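Local coordinates for protein oxidoreductase, iron/ascorbate family (Shewanella oneidensis, PDB 3ON7) that probably acts as an iron(II)- and 2-oxoglutarate-dependent oxygenase, with ethylene formation from 2-oxoglutarate among its inferred activities, at residues 168-173 and 243-248; 189-194 and 201-206. All blocks are in the same frame, centred on the assembly; numbering follows the deposited sequence.

How the contacts relate
Both contacts belong to the double-stranded beta-helix core expected of the 2-oxoglutarate oxygenase superfamily. Along the chain the order is 168-173, 189-194, 201-206, 243-248, so contact 2 falls wholly between the two halves of contact 1. Their centres are 12 Å apart, and their nearest atoms are about 5 Å apart without touching. Three of the four segments reach one antiparallel sheet, ordered 169-174, 231-234, 191-194 and 200-202. Contact 2 is the hairpin at one edge of it. Contact 1 starts from the other edge strand and reaches strand 245-252 of the large mixed sheet. Contact 1 thus joins two sheets, whereas contact 2 pairs two neighbouring strands within one.

Contact 1: residues 168-173 and 243-248; sequences AIRAAA and KSRISL
Two arginines, R170 and R245, stack face to face where the small and large sheets of the double-stranded beta-helix fold approach each other. R170 sits at a classic beta bulge, where it and A171 both pair with V233. R245 lies on strand 245-252 of the large sheet. The backbones stay well apart, with the CA atoms of R170 and R245 10.9 Å from each other, and the long side chains bridge the gap. Each has CG anti to its own N (chi1 -179° in R170 and -176° in R245) and a bend at chi3, which brings the two guanidinium groups into layers. The planes are 21° apart and the centres 3.6 Å. Each CZ lies over the centre of the other group. R170 NE comes within 3.2 Å of R245 NH1, but both are donors, so this is a stack of like charges and not a hydrogen bond. N235 OD1 accepts a hydrogen bond from R170 NE, and Y157 makes a cation-pi contact with R170. A weak, long ion pair with E188 may ease the charge on R245. Two waters link R170 to the K243 backbone. One lies in the guanidinium plane at its edge, 2.8 Å from R170 NH1 and 2.8 Å from K243 O.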
loop_
_atom_site.group_PDB
_atom_site.type_symbol
_atom_site.label_atom_id
_atom_site.label_comp_id
_atom_site.label_asym_id
_atom_site.label_seq_id
_atom_site.Cartn_x
_atom_site.Cartn_y
_atom_site.Cartn_z
ATOM N N ALA B 168 1.298 -9.713 32.228
ATOM C CA ALA B 168 2.601 -10.358 32.429
ATOM C C ALA B 168 3.548 -10.173 31.226
ATOM O O ALA B 168 4.767 -10.260 31.373
ATOM C CB ALA B 168 2.419 -11.816 32.736
ATOM N N ILE B 169 2.989 -9.911 30.047
ATOM C CA ILE B 169 3.788 -9.747 28.833
ATOM C C ILE B 169 3.570 -8.350 28.241
ATOM O O ILE B 169 2.451 -7.963 27.971
ATOM C CB ILE B 169 3.430 -10.825 27.779
ATOM C CG1 ILE B 169 3.758 -12.213 28.303
ATOM C CG2 ILE B 169 4.196 -10.609 26.506
ATOM C CD1 ILE B 169 3.253 -13.312 27.405
ATOM N N ARG B 170 4.657 -7.614 28.050
ATOM C CA ARG B 170 4.629 -6.248 27.546
ATOM C C ARG B 170 4.755 -6.252 26.035
ATOM O O ARG B 170 3.971 -5.602 25.345
ATOM C CB ARG B 170 5.783 -5.430 28.159
ATOM C CG ARG B 170 5.846 -3.952 27.728
ATOM C CD ARG B 170 6.975 -3.179 28.420
ATOM N NE ARG B 170 6.801 -3.096 29.870
ATOM C CZ ARG B 170 6.498 -1.994 30.565
ATOM N NH1 ARG B 170 6.338 -0.815 29.979
ATOM N NH2 ARG B 170 6.373 -2.072 31.878
ATOM N N ALA B 171 5.767 -6.945 25.521
ATOM C CA ALA B 171 5.880 -7.162 24.077
ATOM C C ALA B 171 5.881 -8.675 23.739
ATOM O O ALA B 171 6.728 -9.418 24.222
ATOM C CB ALA B 171 7.130 -6.457 23.526
ATOM N N ALA B 172 4.915 -9.109 22.925
ATOM C CA ALA B 172 4.779 -10.515 22.512
ATOM C C ALA B 172 6.028 -11.069 21.830
ATOM O O ALA B 172 6.779 -10.322 21.181
ATOM C CB ALA B 172 3.607 -10.665 21.557
ATOM N N ALA B 173 6.224 -12.383 21.979
ATOM C CA ALA B 173 7.294 -13.122 21.285
ATOM C C ALA B 173 7.231 -12.857 19.797
ATOM O O ALA B 173 6.189 -13.018 19.183
ATOM C CB ALA B 173 7.182 -14.635 21.536
ATOM N N LYS B 243 5.383 3.855 36.038
ATOM C CA LYS B 243 6.543 4.470 35.376
ATOM C C LYS B 243 6.498 4.338 33.862
ATOM O O LYS B 243 6.146 3.275 33.335
ATOM C CB LYS B 243 7.852 3.873 35.887
ATOM C CG LYS B 243 8.033 3.954 37.386
ATOM C CD LYS B 243 7.792 5.364 37.923
ATOM C CE LYS B 243 8.197 5.507 39.381
ATOM N NZ LYS B 243 8.341 6.956 39.745
ATOM N N SER B 244 6.868 5.421 33.182
ATOM C CA SER B 244 7.053 5.418 31.736
ATOM C C SER B 244 8.257 4.557 31.383
ATOM O O SER B 244 9.197 4.426 32.176
ATOM C CB SER B 244 7.327 6.825 31.214
ATOM O OG SER B 244 6.151 7.602 31.070
ATOM N N ARG B 245 8.230 3.965 30.201
ATOM C CA ARG B 245 9.426 3.330 29.646
ATOM C C ARG B 245 9.659 3.817 28.227
ATOM O O ARG B 245 8.758 3.783 27.391
ATOM C CB ARG B 245 9.303 1.813 29.642
ATOM C CG ARG B 245 10.575 1.118 29.161
ATOM C CD ARG B 245 10.515 -0.387 29.317
ATOM N NE ARG B 245 10.300 -0.804 30.701
ATOM C CZ ARG B 245 10.044 -2.050 31.070
ATOM N NH1 ARG B 245 9.983 -3.008 30.155
ATOM N NH2 ARG B 245 9.838 -2.344 32.352
ATOM N N ILE B 246 10.872 4.280 27.977
ATOM C CA ILE B 246 11.316 4.711 26.652
ATOM C C ILE B 246 12.318 3.655 26.207
ATOM O O ILE B 246 13.072 3.138 27.034
ATOM C CB ILE B 246 11.998 6.094 26.716
ATOM C CG1 ILE B 246 10.962 7.180 27.049
ATOM C CG2 ILE B 246 12.748 6.419 25.421
ATOM C CD1 ILE B 246 10.103 7.628 25.881
ATOM N N SER B 247 12.277 3.289 24.929
ATOM C CA SER B 247 13.322 2.441 24.327
ATOM C C SER B 247 13.581 2.830 22.862
ATOM O O SER B 247 12.707 3.404 22.213
ATOM C CB SER B 247 12.971 0.965 24.447
ATOM O OG SER B 247 11.846 0.675 23.673
ATOM N N LEU B 248 14.783 2.521 22.362
ATOM C CA LEU B 248 15.275 3.062 21.089
ATOM C C LEU B 248 15.796 1.989 20.110
ATOM O O LEU B 248 16.888 2.103 19.574
ATOM C CB LEU B 248 16.398 4.055 21.381
ATOM C CG LEU B 248 16.109 5.154 22.401
ATOM C CD1 LEU B 248 17.422 5.814 22.797
ATOM C CD2 LEU B 248 15.137 6.164 21.854
HETATM O O HOH W 1 5.413 1.378 31.433
HETATM O O HOH W 2 6.416 0.339 33.875
#

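Contact 2: residues 189-194 and 201-206; sequences PGLQVK and LDVPSD
Q192 has CG anti to its carbonyl carbon (chi1 -61°) and runs extended beyond it (chi2 -175°), alongside D202. D202 has the same first rotation, chi1 -69°, and the two side chains point the same way from one face of the sheet. Q192 NE2 donates to D202 OD1 at 2.9 Å. The bond is nearly straight and lies in the amide plane, but it meets the oxygen from above the carboxylate plane. The other end of the amide, OE1, accepts from R232 NH2, so both amide ends are held and its flip is fixed. An alanine in place of Q192 would probably leave D202 OD1 and R232 NH2 each without this amide partner and open a gap beside the D202 side chain.

The backbones that carry them pair antiparallel. V193 and L201 form the hydrogen-bonded pair, with L201 N to V193 O at 2.7 Å and V193 N to L201 O at 2.8 Å. Q192 and D202 are the next, non-hydrogen-bonded pair. V203 N then reaches L191 O at 3.1 Å, just past the end of the strand. V203 CG2 packs against both L191 CD2 and V193 CG2, 3.8 Å from each.

Beyond the pairing, two waters link the segments. One water accepts from G190 N and donates to L191 O and V203 O. Another takes the L191 N-H and donates to S205 OG at 2.6 Å. The arrangement is an antiparallel beta hairpin, strands 191-194 and 200-202, at the edge of the smaller sheet of the double-stranded beta-helix.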
loop_
_atom_site.group_PDB
_atom_site.type_symbol
_atom_site.label_atom_id
_atom_site.label_comp_id
_atom_site.label_asym_id
_atom_site.label_seq_id
_atom_site.Cartn_x
_atom_site.Cartn_y
_atom_site.Cartn_z
ATOM N N PRO B 189 14.588 -4.885 33.834
ATOM C CA PRO B 189 14.632 -6.299 33.426
ATOM C C PRO B 189 13.328 -6.776 32.762
ATOM O O PRO B 189 12.259 -6.274 33.080
ATOM C CB PRO B 189 14.926 -7.058 34.740
ATOM C CG PRO B 189 14.698 -6.075 35.862
ATOM C CD PRO B 189 14.746 -4.685 35.288
ATOM N N GLY B 190 13.427 -7.730 31.844
ATOM C CA GLY B 190 12.236 -8.296 31.203
ATOM C C GLY B 190 12.419 -8.811 29.783
ATOM O O GLY B 190 11.674 -9.695 29.354
ATOM N N LEU B 191 13.397 -8.270 29.066
ATOM C CA LEU B 191 13.725 -8.732 27.729
ATOM C C LEU B 191 14.266 -10.147 27.845
ATOM O O LEU B 191 15.170 -10.408 28.655
ATOM C CB LEU B 191 14.747 -7.808 27.045
ATOM C CG LEU B 191 15.232 -8.189 25.637
ATOM C CD1 LEU B 191 14.205 -7.910 24.529
ATOM C CD2 LEU B 191 16.554 -7.457 25.325
ATOM N N GLN B 192 13.674 -11.049 27.064
ATOM C CA GLN B 192 14.049 -12.454 27.053
ATOM C C GLN B 192 14.179 -13.024 25.641
ATOM O O GLN B 192 13.568 -12.523 24.687
ATOM C CB GLN B 192 13.019 -13.269 27.798
ATOM C CG GLN B 192 12.871 -12.903 29.235
ATOM C CD GLN B 192 11.928 -13.836 29.938
ATOM O OE1 GLN B 192 10.890 -14.212 29.382
ATOM N NE2 GLN B 192 12.278 -14.227 31.170
ATOM N N VAL B 193 14.958 -14.097 25.544
ATOM C CA VAL B 193 15.294 -14.752 24.285
ATOM C C VAL B 193 15.043 -16.230 24.431
ATOM O O VAL B 193 15.402 -16.820 25.422
ATOM C CB VAL B 193 16.786 -14.548 23.958
ATOM C CG1 VAL B 193 17.205 -15.418 22.774
ATOM C CG2 VAL B 193 17.074 -13.078 23.717
ATOM N N LYS B 194 14.429 -16.822 23.428
ATOM C CA LYS B 194 14.093 -18.233 23.428
ATOM C C LYS B 194 15.334 -19.113 23.167
ATOM O O LYS B 194 15.966 -19.027 22.125
ATOM C CB LYS B 194 13.001 -18.475 22.383
ATOM C CG LYS B 194 12.594 -19.934 22.129
ATOM C CD LYS B 194 12.055 -20.623 23.358
ATOM C CE LYS B 194 10.724 -20.007 23.839
ATOM N NZ LYS B 194 9.589 -20.108 22.865
ATOM N N LEU B 201 15.661 -17.167 28.130
ATOM C CA LEU B 201 16.866 -16.587 28.696
ATOM C C LEU B 201 16.672 -15.098 28.961
ATOM O O LEU B 201 16.192 -14.381 28.091
ATOM C CB LEU B 201 18.052 -16.764 27.741
ATOM C CG LEU B 201 18.455 -18.202 27.377
ATOM C CD1 LEU B 201 19.360 -18.225 26.151
ATOM C CD2 LEU B 201 19.128 -18.874 28.572
ATOM N N ASP B 202 17.063 -14.645 30.153
ATOM C CA ASP B 202 17.064 -13.232 30.511
ATOM C C ASP B 202 18.280 -12.518 29.915
ATOM O O ASP B 202 19.385 -13.053 29.887
ATOM C CB ASP B 202 17.051 -13.062 32.035
ATOM C CG ASP B 202 15.725 -13.506 32.672
ATOM O OD1 ASP B 202 14.639 -13.017 32.254
ATOM O OD2 ASP B 202 15.767 -14.341 33.599
ATOM N N VAL B 203 18.051 -11.308 29.420
ATOM C CA VAL B 203 19.095 -10.493 28.834
ATOM C C VAL B 203 19.525 -9.477 29.882
ATOM O O VAL B 203 18.684 -8.740 30.391
ATOM C CB VAL B 203 18.603 -9.750 27.584
ATOM C CG1 VAL B 203 19.762 -9.037 26.923
ATOM C CG2 VAL B 203 17.937 -10.726 26.611
ATOM N N PRO B 204 20.821 -9.466 30.244
ATOM C CA PRO B 204 21.320 -8.460 31.192
ATOM C C PRO B 204 21.100 -7.072 30.617
ATOM O O PRO B 204 21.602 -6.778 29.542
ATOM C CB PRO B 204 22.810 -8.774 31.307
ATOM C CG PRO B 204 22.948 -10.199 30.839
ATOM C CD PRO B 204 21.840 -10.476 29.892
ATOM N N SER B 205 20.330 -6.251 31.317
ATOM C CA SER B 205 19.823 -5.005 30.759
ATOM C C SER B 205 20.298 -3.771 31.530
ATOM O O SER B 205 19.611 -2.764 31.555
ATOM C CB SER B 205 18.297 -5.065 30.730
ATOM O OG SER B 205 17.849 -6.153 29.932
ATOM N N ASP B 206 21.491 -3.850 32.123
ATOM C CA ASP B 206 22.100 -2.721 32.846
ATOM C C ASP B 206 22.271 -1.491 31.953
ATOM O O ASP B 206 22.392 -1.614 30.737
ATOM C CB ASP B 206 23.476 -3.111 33.379
ATOM C CG ASP B 206 23.430 -4.336 34.282
ATOM O OD1 ASP B 206 23.453 -5.486 33.756
ATOM O OD2 ASP B 206 23.361 -4.138 35.515
HETATM O O HOH W 3 15.853 -9.391 31.490
HETATM O O HOH W 4 15.259 -5.835 29.609
#